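Local coordinates for protein beta-hexosaminidase Amuc_2018 (Akkermansia muciniphila, PDB 6JEB) that hydrolyses terminal non-reducing N-acetylglucosamine and N-acetylgalactosamine units from beta-linked N-acetylhexosaminides, such as terminally unbranched N-glycans and chitobiose, at residues L128-G133 with P191-A196; E187-G192 with G255-P260; P142-V147 with Q195-A200. One frame throughout, in Å; residues are numbered along the deposited sequence.

Contact 1 of 3, residues L128-G133 with P191-A196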
loop_
_atom_site.group_PDB
_atom_site.type_symbol
_atom_site.label_atom_id
_atom_site.label_comp_id
_atom_site.label_asym_id
_atom_site.label_seq_id
_atom_site.Cartn_x
_atom_site.Cartn_y
_atom_site.Cartn_z
ATOM N N LEU A 128 -5.238 8.830 -2.702
ATOM C CA LEU A 128 -5.290 10.029 -3.534
ATOM C C LEU A 128 -6.066 11.176 -2.901
ATOM O O LEU A 128 -5.928 12.321 -3.358
ATOM C CB LEU A 128 -5.932 9.693 -4.883
ATOM C CG LEU A 128 -5.089 8.820 -5.821
ATOM C CD1 LEU A 128 -5.964 8.189 -6.904
ATOM C CD2 LEU A 128 -3.965 9.628 -6.464
ATOM N N THR A 129 -6.914 10.893 -1.907
ATOM C CA THR A 129 -7.847 11.879 -1.378
ATOM C C THR A 129 -7.888 11.799 0.140
ATOM O O THR A 129 -7.863 10.709 0.716
ATOM C CB THR A 129 -9.273 11.677 -1.942
ATOM O OG1 THR A 129 -9.867 10.513 -1.360
ATOM C CG2 THR A 129 -9.258 11.510 -3.460
ATOM N N ASP A 130 -7.960 12.958 0.788
ATOM C CA ASP A 130 -8.135 12.988 2.236
ATOM C C ASP A 130 -8.567 14.391 2.656
ATOM O O ASP A 130 -9.066 15.172 1.836
ATOM C CB ASP A 130 -6.868 12.496 2.959
ATOM C CG ASP A 130 -7.195 11.820 4.280
ATOM O OD1 ASP A 130 -7.545 12.541 5.242
ATOM O OD2 ASP A 130 -7.144 10.566 4.347
ATOM N N ASN A 131 -8.366 14.711 3.938
ATOM C CA ASN A 131 -8.782 16.009 4.458
ATOM C C ASN A 131 -7.866 17.123 3.982
ATOM O O ASN A 131 -8.310 18.273 3.864
ATOM C CB ASN A 131 -8.755 15.975 5.982
ATOM C CG ASN A 131 -9.792 15.041 6.560
ATOM O OD1 ASN A 131 -10.942 15.013 6.108
ATOM N ND2 ASN A 131 -9.398 14.278 7.574
ATOM N N GLN A 132 -6.593 16.797 3.722
ATOM C CA GLN A 132 -5.528 17.763 3.479
ATOM C C GLN A 132 -5.255 17.988 1.999
ATOM O O GLN A 132 -4.397 18.813 1.657
ATOM C CB GLN A 132 -4.231 17.304 4.175
ATOM C CG GLN A 132 -4.304 17.249 5.699
ATOM C CD GLN A 132 -5.006 16.005 6.240
ATOM O OE1 GLN A 132 -5.323 15.078 5.497
ATOM N NE2 GLN A 132 -5.263 15.993 7.549
ATOM N N GLY A 133 -5.954 17.283 1.118
ATOM C CA GLY A 133 -5.713 17.421 -0.302
ATOM C C GLY A 133 -6.420 16.365 -1.122
ATOM O O GLY A 133 -6.814 15.311 -0.605
ATOM N N PRO A 191 -17.103 7.502 3.159
ATOM C CA PRO A 191 -17.723 8.821 3.015
ATOM C C PRO A 191 -17.010 9.930 3.790
ATOM O O PRO A 191 -17.348 11.102 3.594
ATOM C CB PRO A 191 -19.131 8.594 3.575
ATOM C CG PRO A 191 -18.927 7.560 4.662
ATOM C CD PRO A 191 -17.819 6.657 4.136
ATOM N N GLY A 192 -16.055 9.576 4.646
ATOM C CA GLY A 192 -15.313 10.536 5.434
ATOM C C GLY A 192 -13.958 10.854 4.843
ATOM O O GLY A 192 -13.700 10.641 3.651
ATOM N N HIS A 193 -13.070 11.370 5.694
ATOM C CA HIS A 193 -11.766 11.860 5.251
ATOM C C HIS A 193 -11.918 12.760 4.028
ATOM O O HIS A 193 -11.162 12.677 3.055
ATOM C CB HIS A 193 -10.782 10.708 5.015
ATOM C CG HIS A 193 -10.123 10.228 6.271
ATOM N ND1 HIS A 193 -9.005 10.842 6.797
ATOM C CD2 HIS A 193 -10.438 9.221 7.124
ATOM C CE1 HIS A 193 -8.646 10.221 7.908
ATOM N NE2 HIS A 193 -9.500 9.234 8.131
ATOM N N ASN A 194 -12.899 13.663 4.109
ATOM C CA ASN A 194 -13.387 14.384 2.942
ATOM C C ASN A 194 -13.369 15.898 3.131
ATOM O O ASN A 194 -14.124 16.605 2.453
ATOM C CB ASN A 194 -14.796 13.908 2.562
ATOM C CG ASN A 194 -14.794 12.993 1.351
ATOM O OD1 ASN A 194 -13.960 13.133 0.454
ATOM N ND2 ASN A 194 -15.744 12.068 1.304
ATOM N N GLN A 195 -12.517 16.425 4.015
ATOM C CA GLN A 195 -12.522 17.877 4.202
ATOM C C GLN A 195 -12.116 18.610 2.928
ATOM O O GLN A 195 -12.642 19.691 2.641
ATOM C CB GLN A 195 -11.659 18.308 5.384
ATOM C CG GLN A 195 -11.809 19.803 5.681
ATOM C CD GLN A 195 -11.258 20.193 7.030
ATOM O OE1 GLN A 195 -11.276 19.391 7.970
ATOM N NE2 GLN A 195 -10.756 21.426 7.139
ATOM N N ALA A 196 -11.189 18.045 2.145
ATOM C CA ALA A 196 -10.778 18.718 0.916
ATOM C C ALA A 196 -11.928 18.765 -0.085
ATOM O O ALA A 196 -12.182 19.808 -0.709
ATOM C CB ALA A 196 -9.534 18.050 0.321
HETATM O O HOH W 1 -11.357 11.393 0.641
HETATM O O HOH W 2 -11.422 14.948 0.244
#

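Contact 2 of 3, residues E187-G192 with G255-P260. With ACM (acetamide), chain C.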
loop_
_atom_site.group_PDB
_atom_site.type_symbol
_atom_site.label_atom_id
_atom_site.label_comp_id
_atom_site.label_asym_id
_atom_site.label_seq_id
_atom_site.Cartn_x
_atom_site.Cartn_y
_atom_site.Cartn_z
ATOM N N GLU A 187 -7.256 4.824 -4.370
ATOM C CA GLU A 187 -8.210 4.947 -3.268
ATOM C C GLU A 187 -8.902 6.300 -3.336
ATOM O O GLU A 187 -8.237 7.346 -3.348
ATOM C CB GLU A 187 -7.564 4.774 -1.889
ATOM C CG GLU A 187 -8.578 4.894 -0.748
ATOM C CD GLU A 187 -7.943 4.857 0.627
ATOM O OE1 GLU A 187 -6.736 4.531 0.736
ATOM O OE2 GLU A 187 -8.657 5.158 1.606
ATOM N N ILE A 188 -10.228 6.266 -3.387
ATOM C CA ILE A 188 -11.077 7.441 -3.215
ATOM C C ILE A 188 -11.764 7.240 -1.872
ATOM O O ILE A 188 -12.733 6.476 -1.767
ATOM C CB ILE A 188 -12.100 7.587 -4.348
ATOM C CG1 ILE A 188 -11.432 7.435 -5.724
ATOM C CG2 ILE A 188 -12.851 8.918 -4.226
ATOM C CD1 ILE A 188 -10.363 8.474 -6.032
ATOM N N ASP A 189 -11.255 7.890 -0.829
ATOM C CA ASP A 189 -11.739 7.613 0.519
ATOM C C ASP A 189 -13.125 8.242 0.714
ATOM O O ASP A 189 -13.333 9.431 0.440
ATOM C CB ASP A 189 -10.719 8.131 1.540
ATOM C CG ASP A 189 -10.896 7.526 2.927
ATOM O OD1 ASP A 189 -12.004 7.041 3.244
ATOM O OD2 ASP A 189 -9.909 7.560 3.711
ATOM N N MET A 190 -14.087 7.433 1.153
ATOM C CA MET A 190 -15.450 7.894 1.375
ATOM C C MET A 190 -16.078 7.007 2.438
ATOM O O MET A 190 -15.652 5.863 2.621
ATOM C CB MET A 190 -16.261 7.803 0.078
ATOM C CG MET A 190 -16.283 6.410 -0.517
ATOM S SD MET A 190 -17.097 6.359 -2.121
ATOM C CE MET A 190 -15.805 6.958 -3.174
ATOM N N PRO A 191 -17.103 7.502 3.159
ATOM C CA PRO A 191 -17.723 8.821 3.015
ATOM C C PRO A 191 -17.010 9.930 3.790
ATOM O O PRO A 191 -17.348 11.102 3.594
ATOM C CB PRO A 191 -19.131 8.594 3.575
ATOM C CG PRO A 191 -18.927 7.560 4.662
ATOM C CD PRO A 191 -17.819 6.657 4.136
ATOM N N GLY A 192 -16.055 9.576 4.646
ATOM C CA GLY A 192 -15.313 10.536 5.434
ATOM C C GLY A 192 -13.958 10.854 4.843
ATOM O O GLY A 192 -13.700 10.641 3.651
ATOM N N GLY A 255 -11.874 3.256 0.853
ATOM C CA GLY A 255 -11.556 3.792 2.161
ATOM C C GLY A 255 -12.548 3.356 3.220
ATOM O O GLY A 255 -12.585 2.182 3.599
ATOM N N GLY A 256 -13.359 4.286 3.715
ATOM C CA GLY A 256 -14.334 3.959 4.734
ATOM C C GLY A 256 -13.824 4.058 6.152
ATOM O O GLY A 256 -14.563 3.716 7.082
ATOM N N ASP A 257 -12.591 4.518 6.349
ATOM C CA ASP A 257 -12.013 4.583 7.680
ATOM C C ASP A 257 -12.455 5.842 8.419
ATOM O O ASP A 257 -12.713 6.891 7.818
ATOM C CB ASP A 257 -10.487 4.556 7.598
ATOM C CG ASP A 257 -9.918 5.678 6.735
ATOM O OD1 ASP A 257 -10.478 5.960 5.659
ATOM O OD2 ASP A 257 -8.902 6.279 7.139
ATOM N N GLU A 258 -12.544 5.720 9.744
ATOM C CA GLU A 258 -12.706 6.866 10.642
ATOM C C GLU A 258 -13.831 7.786 10.180
ATOM O O GLU A 258 -13.654 8.999 10.015
ATOM C CB GLU A 258 -11.387 7.622 10.828
ATOM C CG GLU A 258 -10.263 6.722 11.332
ATOM C CD GLU A 258 -8.915 7.419 11.386
ATOM O OE1 GLU A 258 -8.594 8.192 10.460
ATOM O OE2 GLU A 258 -8.161 7.179 12.353
ATOM N N ALA A 259 -15.002 7.185 9.961
ATOM C CA ALA A 259 -16.181 7.874 9.440
ATOM C C ALA A 259 -17.270 7.852 10.507
ATOM O O ALA A 259 -18.246 7.092 10.396
ATOM C CB ALA A 259 -16.664 7.237 8.138
ATOM N N PRO A 260 -17.150 8.685 11.545
ATOM C CA PRO A 260 -18.211 8.747 12.554
ATOM C C PRO A 260 -19.487 9.272 11.915
ATOM O O PRO A 260 -19.453 10.094 10.999
ATOM C CB PRO A 260 -17.659 9.740 13.579
ATOM C CG PRO A 260 -16.788 10.644 12.777
ATOM C CD PRO A 260 -16.152 9.755 11.730
HETATM C C1 ACM C . -6.432 4.524 8.648
HETATM O O ACM C . -5.446 4.358 9.292
HETATM N N ACM C . -7.158 5.742 8.819
HETATM C C2 ACM C . -6.970 3.506 7.657
HETATM O O HOH W 3 -14.055 7.519 5.295
#

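Contact 3 of 3, residues P142-V147 with Q195-A200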
loop_
_atom_site.group_PDB
_atom_site.type_symbol
_atom_site.label_atom_id
_atom_site.label_comp_id
_atom_site.label_asym_id
_atom_site.label_seq_id
_atom_site.Cartn_x
_atom_site.Cartn_y
_atom_site.Cartn_z
ATOM N N PRO A 142 -13.894 21.015 -11.915
ATOM C CA PRO A 142 -12.643 21.786 -11.895
ATOM C C PRO A 142 -12.266 22.322 -10.532
ATOM O O PRO A 142 -11.096 22.679 -10.343
ATOM C CB PRO A 142 -12.905 22.922 -12.894
ATOM C CG PRO A 142 -14.406 23.046 -12.935
ATOM C CD PRO A 142 -14.914 21.642 -12.778
ATOM N N LYS A 143 -13.193 22.381 -9.572
ATOM C CA LYS A 143 -12.808 22.850 -8.249
ATOM C C LYS A 143 -11.979 21.831 -7.483
ATOM O O LYS A 143 -11.381 22.193 -6.465
ATOM C CB LYS A 143 -14.013 23.301 -7.423
ATOM C CG LYS A 143 -14.784 24.476 -8.006
ATOM C CD LYS A 143 -15.814 24.956 -6.977
ATOM C CE LYS A 143 -16.775 25.957 -7.522
ATOM N NZ LYS A 143 -17.608 26.473 -6.403
ATOM N N LEU A 144 -11.917 20.573 -7.934
ATOM C CA LEU A 144 -10.951 19.668 -7.325
ATOM C C LEU A 144 -9.542 20.215 -7.498
ATOM O O LEU A 144 -8.722 20.146 -6.574
ATOM C CB LEU A 144 -11.064 18.265 -7.925
ATOM C CG LEU A 144 -12.427 17.586 -7.746
ATOM C CD1 LEU A 144 -12.424 16.242 -8.458
ATOM C CD2 LEU A 144 -12.743 17.399 -6.265
ATOM N N LYS A 145 -9.247 20.775 -8.678
ATOM C CA LYS A 145 -7.949 21.403 -8.908
ATOM C C LYS A 145 -7.862 22.764 -8.227
ATOM O O LYS A 145 -6.916 23.033 -7.480
ATOM C CB LYS A 145 -7.679 21.539 -10.411
ATOM C CG LYS A 145 -6.436 22.360 -10.755
ATOM C CD LYS A 145 -5.142 21.713 -10.276
ATOM C CE LYS A 145 -3.933 22.597 -10.598
ATOM N NZ LYS A 145 -2.620 21.946 -10.223
ATOM N N SER A 146 -8.846 23.636 -8.456
ATOM C CA SER A 146 -8.680 25.021 -8.014
ATOM C C SER A 146 -8.766 25.165 -6.501
ATOM O O SER A 146 -8.174 26.100 -5.937
ATOM C CB SER A 146 -9.696 25.932 -8.696
ATOM O OG SER A 146 -11.006 25.598 -8.285
ATOM N N VAL A 147 -9.498 24.269 -5.830
ATOM C CA VAL A 147 -9.688 24.337 -4.382
ATOM C C VAL A 147 -9.090 23.128 -3.665
ATOM O O VAL A 147 -8.205 23.271 -2.818
ATOM C CB VAL A 147 -11.175 24.498 -4.021
ATOM C CG1 VAL A 147 -11.345 24.539 -2.510
ATOM C CG2 VAL A 147 -11.756 25.761 -4.664
ATOM N N GLN A 195 -12.517 16.425 4.015
ATOM C CA GLN A 195 -12.522 17.877 4.202
ATOM C C GLN A 195 -12.116 18.610 2.928
ATOM O O GLN A 195 -12.642 19.691 2.641
ATOM C CB GLN A 195 -11.659 18.308 5.384
ATOM C CG GLN A 195 -11.809 19.803 5.681
ATOM C CD GLN A 195 -11.258 20.193 7.030
ATOM O OE1 GLN A 195 -11.276 19.391 7.970
ATOM N NE2 GLN A 195 -10.756 21.426 7.139
ATOM N N ALA A 196 -11.189 18.045 2.145
ATOM C CA ALA A 196 -10.778 18.718 0.916
ATOM C C ALA A 196 -11.928 18.765 -0.085
ATOM O O ALA A 196 -12.182 19.808 -0.709
ATOM C CB ALA A 196 -9.534 18.050 0.321
ATOM N N LEU A 197 -12.659 17.654 -0.221
ATOM C CA LEU A 197 -13.834 17.642 -1.083
ATOM C C LEU A 197 -14.887 18.636 -0.599
ATOM O O LEU A 197 -15.538 19.306 -1.413
ATOM C CB LEU A 197 -14.407 16.221 -1.164
ATOM C CG LEU A 197 -15.611 16.015 -2.091
ATOM C CD1 LEU A 197 -15.274 16.379 -3.534
ATOM C CD2 LEU A 197 -16.135 14.577 -1.989
ATOM N N HIS A 198 -15.061 18.760 0.723
ATOM C CA HIS A 198 -16.024 19.720 1.262
ATOM C C HIS A 198 -15.608 21.152 0.950
ATOM O O HIS A 198 -16.455 21.995 0.633
ATOM C CB HIS A 198 -16.202 19.503 2.772
ATOM C CG HIS A 198 -17.384 20.216 3.361
ATOM N ND1 HIS A 198 -18.253 19.606 4.240
ATOM C CD2 HIS A 198 -17.836 21.486 3.206
ATOM C CE1 HIS A 198 -19.195 20.465 4.594
ATOM N NE2 HIS A 198 -18.967 21.611 3.978
ATOM N N ALA A 199 -14.311 21.451 1.046
ATOM C CA ALA A 199 -13.841 22.791 0.704
ATOM C C ALA A 199 -14.212 23.157 -0.730
ATOM O O ALA A 199 -14.602 24.302 -1.006
ATOM C CB ALA A 199 -12.328 22.880 0.911
ATOM N N ALA A 200 -14.132 22.186 -1.648
ATOM C CA ALA A 200 -14.440 22.441 -3.053
ATOM C C ALA A 200 -15.938 22.393 -3.332
ATOM O O ALA A 200 -16.468 23.257 -4.043
ATOM C CB ALA A 200 -13.717 21.424 -3.935
HETATM O O HOH W 4 -18.913 24.303 -5.039
HETATM O O HOH W 5 -15.968 26.106 -3.452
#

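Contact 1 of 3, residues L128-G133 with P191-A196
With CG of His193 anti to its own carbonyl carbon (chi1 -82°), the imidazole runs alongside the Asp130 side chain in the same direction; an unusual chi1 of -149° at Asp130 swings its carboxylate back toward the ring, although the side chain sets out away from 191-196. His193 ND1 donates to Asp130 OD1 at 2.7 Å. The acceptor lies close to the imidazole plane, at the ring edge, and is met on the syn side of the carboxylate, whose plane stands 69° from that of the ring. On its anti side the same oxygen takes the backbone N of Asn131, also at 2.7 Å. Arg101, a substrate-binding residue, adds a salt bridge to OD1, and His127 bonds OD2; these bonds hold the carboxylate, which together with Glu258 at NE2 probably fixes the rotation of the ring. The bond from NE2 to Glu258 completes the charge relay of Asp130, His193 and Glu258.

A second clasp comes from Asn131, whose OD1 accepts the backbone N of Gln195 at 3.0 Å, on a lone pair in the carbonyl plane. This ties the loop to the first turn of a helix. Next to it, the Ala196 methyl packs 3.3 Å from Asp130 O and also meets Gly133 N. Two waters bridge the segments: one joins Thr129 OG1 to His193 O, the other donates to both Asp130 O and Asn194 OD1. Thr129 OG1 is further bonded by the backbone N of Asp189.

The contact thus joins two catalytic loops of the barrel: 128-133 follows strand 123-127, while 191-196 leads from the neighbouring strand 183-187 into helix 195-200, with helix 282-299 packed against Pro191.

Contact 2 of 3, residues E187-G192 with G255-P260
Asp189 OD1 is gripped by two donors: the backbone N of Gly256, 3.1 Å away and above the carboxylate plane, and a water at 2.9 Å. That water also donates to Asp257 O and accepts from Gly192 N, pinning both loops at one point. The other oxygen, Asp189 OD2, lies only 2.6 Å from Asp257 OD1; the two carboxylates are nearly coplanar (22° apart), although their side chains cross at about a right angle. Asp257 CG sits between its backbone N and carbonyl carbon (chi1 57°), which turns OD2 to the acetamide N, its donor; their 2.5 Å separation is unusually short and its exact length doubtful. An alanine in place of Asp189 would probably leave Gly256 N and the bridging water without their acceptor and let the Asp257 carboxylate turn away from the acetamide.

Gly255 packs closely against the acids: its CA is 3.3 Å from Glu187 OE2, and a CB there would clash with both Glu187 and Asp189. Farther along, Pro191 CG rests on the Ala259 methyl at 4.2 Å. Outside the two loops, Tyr352 also bonds the acetamide, Trp307 bonds Glu187 OE2, and His127 and His125 bond Glu187 OE1.

The adjacent Asp257-Glu258 pair, after strand 251-253, is the acid pair of family 20 hexosaminidases, in which the aspartate orients the substrate's acetamido group for substrate-assisted catalysis.

Contact 3 of 3, residues P142-V147 with Q195-A200
Ala200 fits against the turn between Lys143 and Val147 where two short helices of the TIM-barrel catalytic domain, both in segments that follow barrel strands, cross almost perpendicularly. The axes of 143-147 and 195-200 make an angle of 99° and come within 9.1 Å of each other, with Ala199 and Ala200, both small, at the crossing.

The tight part centres on the Ala200 methyl, which is 3.5 Å from Lys143 O and touches CB of both Lys143 and Val147. Val147 lies over the end of helix 195-200: its CG1, anti to the backbone N (chi1 179°), extends across the Ala199-Ala200 peptide and comes 3.6 Å from Ala199 O, with the Ala199 methyl close behind. On the buried flank Leu144 and Leu197 run abreast and meet through single methyls, Leu144 CD2 and Leu197 CD1, at 3.9 Å. Phe235 of helix 230-246 packs against both leucines, and Trp134 and Val138 add to the apolar surroundings of Leu144, so this side of the crossing belongs to the core.

The opposite flank is looser and wet. Lys143 is exposed and also touches a crystal neighbour, so its pose may partly reflect the lattice; its extended chain runs alongside the C-terminal end of helix 195-200, with CD 3.5 Å from Ala200 O. Its ammonium group stops short of direct bonding: NZ and Ala200 O are 4.1 Å apart and are linked through water instead. The backbone N of Lys143 is bonded to the hydroxyl of Tyr201, a second polar tie just beyond Ala200. Of the two waters between the lysine and the carbonyl, one is held only weakly by the ammonium; the other accepts from Lys143 NZ at 2.9 Å and donates to Ala200 O at 2.8 Å.

How the contacts relate
The three contacts form a chain from the acetamide site to the outside of the barrel. Contacts 1 and 2 have centres about 8 Å apart, share Pro191 and Gly192, and meet directly where His193 NE2 lies 2.7 Å from Glu258 OE1, a probable hydrogen bond within the charge relay. The same NE2 merely packs against Asp257 OD2, the oxygen that holds the acetamide, at 3.2 Å. Contact 3 shares Gln195 and Ala196 with contact 1, their centres about 10 Å apart, so helix 195-200 carries the catalytic loop at its start and packs on 142-147 at its end. Contacts 2 and 3 lie about 16 Å apart; their segments adjoin in sequence but make no other touch.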